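Local coordinates for protein iota-carrageenase (Alteromonas sp., PDB 1H80) that hydrolyses iota-carrageenans, sulfated galactans of red algal cell walls, cutting internal beta-1,4 linkages with inversion of the anomeric configuration, at residues L404-I408 / T423-R428; G245-F251 / G272-D278; L24-G29 / A41-A45. All blocks are in the same frame, centred on the assembly; numbering follows the deposited sequence.

Interaction 1 (L404-I408 / T423-R428); sequences LAAVI and TFNVKR
Ala406 meets Val426 and Arg428 with its single methyl group. Its CB lies 3.6 Å from Val426 CG1. The same methyl touches the aliphatic part of the arginine. No hydrogen bond links 404-408 to 423-428, and the contact is apolar.

Arg428 can be followed outward from the backbone. Its CB points toward 404-408, but the touch itself is made one atom further out. CG makes the closest approach, with Arg428 CG 3.6 Å from Ala406 CB. It gets there because CG is anti to the carbonyl carbon, beside the backbone N (chi1 -69°). CD still brushes the methyl, with Arg428 CD 4.1 Å from Ala406 CB. The chain then bends at chi3 (-58°), and NE leaves the alanine behind. The aliphatic stem of the arginine serves this contact, while NH1 at the tip makes only a weak hydrogen bond to Ser435 OG.

Val426 makes the second part of the contact. Its CG1 serves two neighbours. One is Ala406. The other is Val407, whose CG2 is 4.1 Å from Val426 CG1. The two valine side chains cross at about a right angle. The same Val407 CG2 comes within 4.3 Å of Thr423 CG2, a looser touch at the margin.

Ala406 and Val426 also pack on Ala358 and Val356 of strand 351-359, the neighbour of strand 421-429. The chain turns a corner at Asn425, within 423-428. Strands 407-409 and 421-429 belong to different sheets, so the contact joins two faces of the solenoid. Packing of side chains between strands of different faces, here partly buried, is consistent with the parallel beta-helix.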
loop_
_atom_site.group_PDB
_atom_site.type_symbol
_atom_site.label_atom_id
_atom_site.label_comp_id
_atom_site.label_asym_id
_atom_site.label_seq_id
_atom_site.Cartn_x
_atom_site.Cartn_y
_atom_site.Cartn_z
ATOM N N LEU A 404 6.814 -7.568 17.334
ATOM C CA LEU A 404 7.866 -6.894 18.083
ATOM C C LEU A 404 7.437 -5.702 18.925
ATOM O O LEU A 404 8.022 -5.440 19.976
ATOM C CB LEU A 404 8.981 -6.464 17.131
ATOM C CG LEU A 404 9.981 -7.562 16.757
ATOM C CD1 LEU A 404 10.871 -7.092 15.623
ATOM C CD2 LEU A 404 10.812 -7.923 17.982
ATOM N N ALA A 405 6.419 -4.976 18.477
ATOM C CA ALA A 405 5.977 -3.803 19.222
ATOM C C ALA A 405 4.647 -3.302 18.711
ATOM O O ALA A 405 4.088 -3.846 17.765
ATOM C CB ALA A 405 7.014 -2.691 19.090
ATOM N N ALA A 406 4.143 -2.251 19.346
ATOM C CA ALA A 406 2.897 -1.643 18.909
ATOM C C ALA A 406 3.285 -0.592 17.876
ATOM O O ALA A 406 2.636 -0.439 16.841
ATOM C CB ALA A 406 2.188 -0.980 20.082
ATOM N N VAL A 407 4.368 0.122 18.166
ATOM C CA VAL A 407 4.853 1.178 17.296
ATOM C C VAL A 407 6.363 1.132 17.102
ATOM O O VAL A 407 7.118 0.899 18.044
ATOM C CB VAL A 407 4.494 2.563 17.875
ATOM C CG1 VAL A 407 5.086 3.672 17.003
ATOM C CG2 VAL A 407 2.982 2.706 17.976
ATOM N N ILE A 408 6.790 1.336 15.863
ATOM C CA ILE A 408 8.204 1.383 15.538
ATOM C C ILE A 408 8.419 2.752 14.910
ATOM O O ILE A 408 7.733 3.127 13.955
ATOM C CB ILE A 408 8.611 0.282 14.541
ATOM C CG1 ILE A 408 8.459 -1.092 15.199
ATOM C CG2 ILE A 408 10.065 0.487 14.104
ATOM C CD1 ILE A 408 8.803 -2.256 14.288
ATOM N N THR A 423 1.564 9.535 18.073
ATOM C CA THR A 423 0.584 8.483 18.298
ATOM C C THR A 423 -0.177 8.746 19.589
ATOM O O THR A 423 0.388 9.245 20.567
ATOM C CB THR A 423 1.259 7.105 18.383
ATOM O OG1 THR A 423 2.182 7.092 19.479
ATOM C CG2 THR A 423 2.002 6.802 17.094
ATOM N N PHE A 424 -1.463 8.419 19.583
ATOM C CA PHE A 424 -2.312 8.618 20.750
ATOM C C PHE A 424 -3.082 7.346 21.067
ATOM O O PHE A 424 -3.495 6.618 20.161
ATOM C CB PHE A 424 -3.308 9.758 20.508
ATOM C CG PHE A 424 -2.662 11.065 20.140
ATOM C CD1 PHE A 424 -2.207 11.293 18.846
ATOM C CD2 PHE A 424 -2.511 12.070 21.091
ATOM C CE1 PHE A 424 -1.611 12.503 18.501
ATOM C CE2 PHE A 424 -1.915 13.285 20.756
ATOM C CZ PHE A 424 -1.465 13.502 19.460
ATOM N N ASN A 425 -3.266 7.084 22.357
ATOM C CA ASN A 425 -4.000 5.911 22.817
ATOM C C ASN A 425 -3.509 4.620 22.169
ATOM O O ASN A 425 -4.253 3.942 21.456
ATOM C CB ASN A 425 -5.498 6.113 22.552
ATOM C CG ASN A 425 -6.350 4.989 23.110
ATOM O OD1 ASN A 425 -6.059 4.437 24.173
ATOM N ND2 ASN A 425 -7.424 4.657 22.402
ATOM N N VAL A 426 -2.246 4.290 22.430
ATOM C CA VAL A 426 -1.629 3.080 21.898
ATOM C C VAL A 426 -1.800 1.957 22.913
ATOM O O VAL A 426 -1.514 2.134 24.098
ATOM C CB VAL A 426 -0.125 3.292 21.644
ATOM C CG1 VAL A 426 0.507 2.002 21.149
ATOM C CG2 VAL A 426 0.074 4.406 20.628
ATOM N N LYS A 427 -2.261 0.801 22.445
ATOM C CA LYS A 427 -2.481 -0.339 23.323
ATOM C C LYS A 427 -1.951 -1.633 22.729
ATOM O O LYS A 427 -1.936 -1.814 21.512
ATOM C CB LYS A 427 -3.977 -0.500 23.606
ATOM C CG LYS A 427 -4.610 0.670 24.342
ATOM C CD LYS A 427 -6.118 0.500 24.439
ATOM C CE LYS A 427 -6.765 1.641 25.211
ATOM N NZ LYS A 427 -6.328 1.674 26.634
ATOM N N ARG A 428 -1.507 -2.528 23.603
ATOM C CA ARG A 428 -0.998 -3.824 23.190
ATOM C C ARG A 428 -1.832 -4.901 23.856
ATOM O O ARG A 428 -2.325 -4.718 24.971
ATOM C CB ARG A 428 0.461 -4.003 23.604
ATOM C CG ARG A 428 1.448 -3.131 22.860
ATOM C CD ARG A 428 2.852 -3.499 23.284
ATOM N NE ARG A 428 3.016 -3.337 24.724
ATOM C CZ ARG A 428 3.967 -3.927 25.440
ATOM N NH1 ARG A 428 4.846 -4.724 24.847
ATOM N NH2 ARG A 428 4.033 -3.723 26.747
#

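Interaction 2 (G245-F251 / G272-D278); sequences GLAAVMF and GSAVRSD
Arg276 and Met250 lie side by side on one face of the sheet, pointing the same way. Arg276 is extended from CG to NE. Its CG is anti to the backbone N (chi1 170°), which carries the chain alongside the methionine. In the conformer described, Met250 CG rests over one face of the guanidinium, 4.1 Å from Arg276 NE. The methionine chain then bends at chi2 and chi3.

The guanidinium is gripped side-on by Asp278. Arg276 NE donates to Asp278 OD1 at 2.9 Å with a nearly straight bond (172°). NH2 donates to OD2, completing a salt bridge. Both oxygens use their syn lone pairs, and these two bonds fix the rotation of the guanidinium.

Val249, Val275 and Phe251 turn to the other face. Phe251 CG is anti to the carbonyl carbon (chi1 -63°), which swings the ring back until Val275 CG1 meets its edge, 4.4 Å from Phe251 CE1. Phe348 adds an edge-to-face ring contact.

A water donates to Leu246 O and also lies close to Ser273 OG. Leu246 O accepts from Ser273 N as well.

Residues Val249 to Phe251 run parallel to Val275 to Ser277 and pair with them one to one. Ala274 O takes both Ala248 N and Val249 N at the corner. Beyond it, Arg276 N bonds Val249 O at 2.9 Å, Phe251 N bonds Arg276 O at 2.8 Å, and Asp278 N bonds Phe251 O. Parallel pairing of equivalent strands from neighbouring coils, with matching corners, is the hallmark of the beta-helix fold.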
loop_
_atom_site.group_PDB
_atom_site.type_symbol
_atom_site.label_atom_id
_atom_site.label_comp_id
_atom_site.label_asym_id
_atom_site.label_seq_id
_atom_site.Cartn_x
_atom_site.Cartn_y
_atom_site.Cartn_z
ATOM N N GLY A 245 1.637 -9.511 8.998
ATOM C CA GLY A 245 2.447 -8.700 8.110
ATOM C C GLY A 245 3.454 -7.828 8.829
ATOM O O GLY A 245 3.818 -8.086 9.976
ATOM N N LEU A 246 3.905 -6.786 8.140
ATOM C CA LEU A 246 4.878 -5.854 8.691
ATOM C C LEU A 246 4.218 -4.804 9.571
ATOM O O LEU A 246 4.621 -4.597 10.714
ATOM C CB LEU A 246 5.638 -5.154 7.563
ATOM C CG LEU A 246 6.571 -5.994 6.692
ATOM C CD1 LEU A 246 7.118 -5.129 5.563
ATOM C CD2 LEU A 246 7.709 -6.547 7.535
ATOM N N ALA A 247 3.206 -4.135 9.026
ATOM C CA ALA A 247 2.500 -3.090 9.754
ATOM C C ALA A 247 1.217 -2.728 9.030
ATOM O O ALA A 247 1.060 -3.020 7.848
ATOM C CB ALA A 247 3.379 -1.855 9.868
ATOM N N ALA A 248 0.298 -2.095 9.748
ATOM C CA ALA A 248 -0.962 -1.674 9.155
ATOM C C ALA A 248 -0.714 -0.355 8.444
ATOM O O ALA A 248 -1.162 -0.140 7.322
ATOM C CB ALA A 248 -2.014 -1.492 10.239
ATOM N N VAL A 249 0.015 0.523 9.117
ATOM C CA VAL A 249 0.320 1.834 8.572
ATOM C C VAL A 249 1.812 2.093 8.649
ATOM O O VAL A 249 2.434 1.880 9.685
ATOM C CB VAL A 249 -0.410 2.931 9.361
ATOM C CG1 VAL A 249 -0.023 4.297 8.819
ATOM C CG2 VAL A 249 -1.915 2.724 9.266
ATOM N N MET A 250 2.388 2.556 7.548
ATOM C CA MET A 250 3.812 2.838 7.527
ATOM C C MET A 250 4.132 4.142 6.818
ATOM O O MET A 250 3.544 4.462 5.784
ATOM C CB MET A 250 4.563 1.678 6.869
ATOM C CG MET A 250 6.048 1.922 6.686
ATOM S SD MET A 250 6.400 2.636 5.073
ATOM C CE MET A 250 7.174 1.220 4.283
ATOM N N PHE A 251 5.059 4.900 7.398
ATOM C CA PHE A 251 5.487 6.168 6.829
ATOM C C PHE A 251 6.953 6.015 6.455
ATOM O O PHE A 251 7.780 5.652 7.293
ATOM C CB PHE A 251 5.350 7.309 7.840
ATOM C CG PHE A 251 3.940 7.572 8.275
ATOM C CD1 PHE A 251 3.369 6.846 9.315
ATOM C CD2 PHE A 251 3.179 8.547 7.639
ATOM C CE1 PHE A 251 2.061 7.084 9.720
ATOM C CE2 PHE A 251 1.869 8.793 8.034
ATOM C CZ PHE A 251 1.308 8.062 9.075
ATOM N N GLY A 272 4.522 -7.031 12.623
ATOM C CA GLY A 272 5.752 -6.547 13.226
ATOM C C GLY A 272 5.383 -5.484 14.243
ATOM O O GLY A 272 5.828 -5.503 15.390
ATOM N N SER A 273 4.551 -4.546 13.803
ATOM C CA SER A 273 4.053 -3.479 14.659
ATOM C C SER A 273 2.791 -2.976 13.975
ATOM O O SER A 273 2.509 -3.357 12.839
ATOM C CB SER A 273 5.076 -2.347 14.792
ATOM O OG SER A 273 5.279 -1.673 13.563
ATOM N N ALA A 274 2.022 -2.139 14.658
ATOM C CA ALA A 274 0.799 -1.612 14.060
ATOM C C ALA A 274 1.152 -0.411 13.190
ATOM O O ALA A 274 0.652 -0.263 12.072
ATOM C CB ALA A 274 -0.183 -1.210 15.150
ATOM N N VAL A 275 2.019 0.443 13.716
ATOM C CA VAL A 275 2.451 1.635 13.004
ATOM C C VAL A 275 3.967 1.624 12.918
ATOM O O VAL A 275 4.654 1.257 13.874
ATOM C CB VAL A 275 2.008 2.920 13.736
ATOM C CG1 VAL A 275 2.453 4.151 12.951
ATOM C CG2 VAL A 275 0.499 2.916 13.917
ATOM N N ARG A 276 4.484 2.018 11.763
ATOM C CA ARG A 276 5.918 2.060 11.561
ATOM C C ARG A 276 6.299 3.321 10.808
ATOM O O ARG A 276 5.676 3.672 9.811
ATOM C CB ARG A 276 6.372 0.838 10.769
ATOM C CG ARG A 276 7.805 0.918 10.297
ATOM C CD ARG A 276 8.164 -0.302 9.480
ATOM N NE ARG A 276 9.182 0.004 8.483
ATOM C CZ ARG A 276 9.585 -0.845 7.547
ATOM N NH1 ARG A 276 9.057 -2.059 7.479
ATOM N NH2 ARG A 276 10.514 -0.477 6.672
ATOM N N SER A 277 7.324 4.007 11.299
ATOM C CA SER A 277 7.801 5.223 10.659
ATOM C C SER A 277 9.301 5.111 10.435
ATOM O O SER A 277 10.061 4.858 11.372
ATOM C CB SER A 277 7.483 6.442 11.526
ATOM O OG SER A 277 6.082 6.592 11.682
ATOM N N ASP A 278 9.714 5.287 9.184
ATOM C CA ASP A 278 11.120 5.203 8.816
ATOM C C ASP A 278 11.688 6.593 8.603
ATOM O O ASP A 278 10.979 7.514 8.207
ATOM C CB ASP A 278 11.303 4.423 7.512
ATOM C CG ASP A 278 10.889 2.973 7.624
ATOM O OD1 ASP A 278 10.567 2.515 8.741
ATOM O OD2 ASP A 278 10.893 2.289 6.579
HETATM O O HOH W 1 6.266 -2.582 11.405
#

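Interaction 3 (L24-G29 / A41-A45); sequences LVDDFG and ALQRA. With NA (sodium ion), chain I.
The Phe28 ring has Ala45 over one face and Arg44 at its edge. Ala45 CA sits 3.5 Å above the centroid of the Phe28 ring, only 6° off the normal, a CH-pi contact. Ala45 CB covers the same face toward one side, 3.5 Å from Phe28 CD2. At the edge, near the ring plane, Arg44 NH1 is 3.7 Å from Phe28 CD1. The ring and guanidinium planes are 48° apart, so the two groups are not stacked. Tyr22 meets the ring edge-to-face.

The site is near the N-terminal end of the parallel beta-helix. Helix 39-50 lies against strands 56-60 and 64-71, consistent with the helix that caps this end in pectate lyase-like proteins. The short helix 24-28 crosses it at 74°.

Arg44 bends at chi3, which brings its guanidinium back over the end of the short helix. There Arg44 NH2 donates to Phe28 O at 2.7 Å, in a bent bond. With the ring cut back to an alanine here, the Ala45 side of helix 39-50 is likely to lose its flat cover, and a gap would probably open between the two helices.

Deeper in, Leu24 CD1 touches Leu42 CA at 3.6 Å and also reaches Ala41 and Ala45. Leu58 packs on Leu42 and Ala45 from strand 56-60.

Asp27 takes no part in the helix packing and turns to a sodium ion. Its two carboxylate oxygens bind the ion side by side with four waters, Asp27 OD2 at 2.4 Å from the sodium and Asp27 OD1 at 2.6 Å.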
loop_
_atom_site.group_PDB
_atom_site.type_symbol
_atom_site.label_atom_id
_atom_site.label_comp_id
_atom_site.label_asym_id
_atom_site.label_seq_id
_atom_site.Cartn_x
_atom_site.Cartn_y
_atom_site.Cartn_z
ATOM N N LEU A 24 -22.456 -5.164 -18.637
ATOM C CA LEU A 24 -21.293 -5.638 -19.377
ATOM C C LEU A 24 -21.576 -6.829 -20.280
ATOM O O LEU A 24 -21.074 -6.901 -21.405
ATOM C CB LEU A 24 -20.168 -6.003 -18.407
ATOM C CG LEU A 24 -18.890 -6.490 -19.093
ATOM C CD1 LEU A 24 -18.307 -5.380 -19.956
ATOM C CD2 LEU A 24 -17.895 -6.927 -18.037
ATOM N N VAL A 25 -22.376 -7.764 -19.787
ATOM C CA VAL A 25 -22.693 -8.955 -20.560
ATOM C C VAL A 25 -23.783 -8.729 -21.600
ATOM O O VAL A 25 -23.594 -9.005 -22.784
ATOM C CB VAL A 25 -23.122 -10.110 -19.633
ATOM C CG1 VAL A 25 -23.597 -11.298 -20.461
ATOM C CG2 VAL A 25 -21.954 -10.522 -18.749
ATOM N N ASP A 26 -24.914 -8.187 -21.181
ATOM C CA ASP A 26 -26.092 -8.009 -22.041
ATOM C C ASP A 26 -25.813 -6.932 -23.094
ATOM O O ASP A 26 -26.297 -7.081 -24.251
ATOM C CB ASP A 26 -27.297 -7.587 -21.197
ATOM N N ASP A 27 -25.149 -5.852 -22.765
ATOM C CA ASP A 27 -24.931 -4.766 -23.705
ATOM C C ASP A 27 -23.607 -4.791 -24.451
ATOM O O ASP A 27 -23.507 -4.230 -25.541
ATOM C CB ASP A 27 -25.085 -3.426 -22.983
ATOM C CG ASP A 27 -26.496 -3.203 -22.473
ATOM O OD1 ASP A 27 -27.438 -3.337 -23.281
ATOM O OD2 ASP A 27 -26.672 -2.891 -21.275
ATOM N N PHE A 28 -22.594 -5.437 -23.884
ATOM C CA PHE A 28 -21.299 -5.462 -24.548
ATOM C C PHE A 28 -20.705 -6.833 -24.841
ATOM O O PHE A 28 -19.563 -6.945 -25.281
ATOM C CB PHE A 28 -20.335 -4.571 -23.768
ATOM C CG PHE A 28 -20.704 -3.120 -23.843
ATOM C CD1 PHE A 28 -20.328 -2.353 -24.940
ATOM C CD2 PHE A 28 -21.514 -2.542 -22.867
ATOM C CE1 PHE A 28 -20.753 -1.036 -25.074
ATOM C CE2 PHE A 28 -21.945 -1.224 -22.993
ATOM C CZ PHE A 28 -21.567 -0.470 -24.096
ATOM N N GLY A 29 -21.493 -7.871 -24.600
ATOM C CA GLY A 29 -21.062 -9.222 -24.912
ATOM C C GLY A 29 -19.936 -9.889 -24.154
ATOM O O GLY A 29 -19.317 -10.814 -24.679
ATOM N N ALA A 41 -14.512 -6.137 -24.209
ATOM C CA ALA A 41 -15.911 -5.880 -23.877
ATOM C C ALA A 41 -15.980 -4.760 -22.848
ATOM O O ALA A 41 -16.752 -3.812 -22.995
ATOM C CB ALA A 41 -16.559 -7.141 -23.325
ATOM N N LEU A 42 -15.165 -4.873 -21.804
ATOM C CA LEU A 42 -15.153 -3.859 -20.761
ATOM C C LEU A 42 -14.668 -2.517 -21.290
ATOM O O LEU A 42 -15.232 -1.475 -20.958
ATOM C CB LEU A 42 -14.280 -4.308 -19.583
ATOM C CG LEU A 42 -14.146 -3.303 -18.431
ATOM C CD1 LEU A 42 -15.526 -2.877 -17.935
ATOM C CD2 LEU A 42 -13.346 -3.935 -17.307
ATOM N N GLN A 43 -13.634 -2.527 -22.128
ATOM C CA GLN A 43 -13.132 -1.270 -22.656
ATOM C C GLN A 43 -14.177 -0.592 -23.538
ATOM O O GLN A 43 -14.336 0.624 -23.487
ATOM C CB GLN A 43 -11.843 -1.485 -23.449
ATOM C CG GLN A 43 -11.130 -0.183 -23.772
ATOM C CD GLN A 43 -10.642 0.523 -22.525
ATOM O OE1 GLN A 43 -9.781 0.009 -21.809
ATOM N NE2 GLN A 43 -11.190 1.704 -22.256
ATOM N N ARG A 44 -14.887 -1.376 -24.346
ATOM C CA ARG A 44 -15.927 -0.805 -25.196
ATOM C C ARG A 44 -17.034 -0.199 -24.337
ATOM O O ARG A 44 -17.571 0.856 -24.666
ATOM C CB ARG A 44 -16.518 -1.866 -26.126
ATOM C CG ARG A 44 -15.615 -2.203 -27.303
ATOM C CD ARG A 44 -16.294 -3.115 -28.315
ATOM N NE ARG A 44 -16.428 -4.487 -27.839
ATOM C CZ ARG A 44 -17.578 -5.054 -27.491
ATOM N NH1 ARG A 44 -18.713 -4.368 -27.563
ATOM N NH2 ARG A 44 -17.593 -6.311 -27.073
ATOM N N ALA A 45 -17.366 -0.867 -23.237
ATOM C CA ALA A 45 -18.411 -0.376 -22.338
ATOM C C ALA A 45 -17.987 0.954 -21.733
ATOM O O ALA A 45 -18.744 1.925 -21.730
ATOM C CB ALA A 45 -18.675 -1.392 -21.236
HETATM NA NA NA I . -29.060 -3.076 -21.313
HETATM O O HOH W 2 -29.804 -2.325 -23.517
HETATM O O HOH W 3 -29.566 -5.641 -22.385
HETATM O O HOH W 4 -28.819 -0.810 -21.057
HETATM O O HOH W 5 -28.434 -2.294 -18.616
#

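Overall arrangement
Interactions 1 and 2 are neighbours and share a sheet. Their centres are about 10 Å apart. Strand 407-409 runs beside strand 275-277, and probable hydrogen bonds join Ile408 O to Ser277 N and Ala406 O to Ala274 N. Interaction 2 is buried and ties one coil to the next through backbone bonds. Interaction 1 is partly buried and joins two faces by apolar packing alone. Interaction 3 lies on the opposite side of the chain's centre, with its centre about 41 Å from that of interaction 2. It packs helix on helix, combining an aromatic face, one arginine bond and a peripheral sodium site.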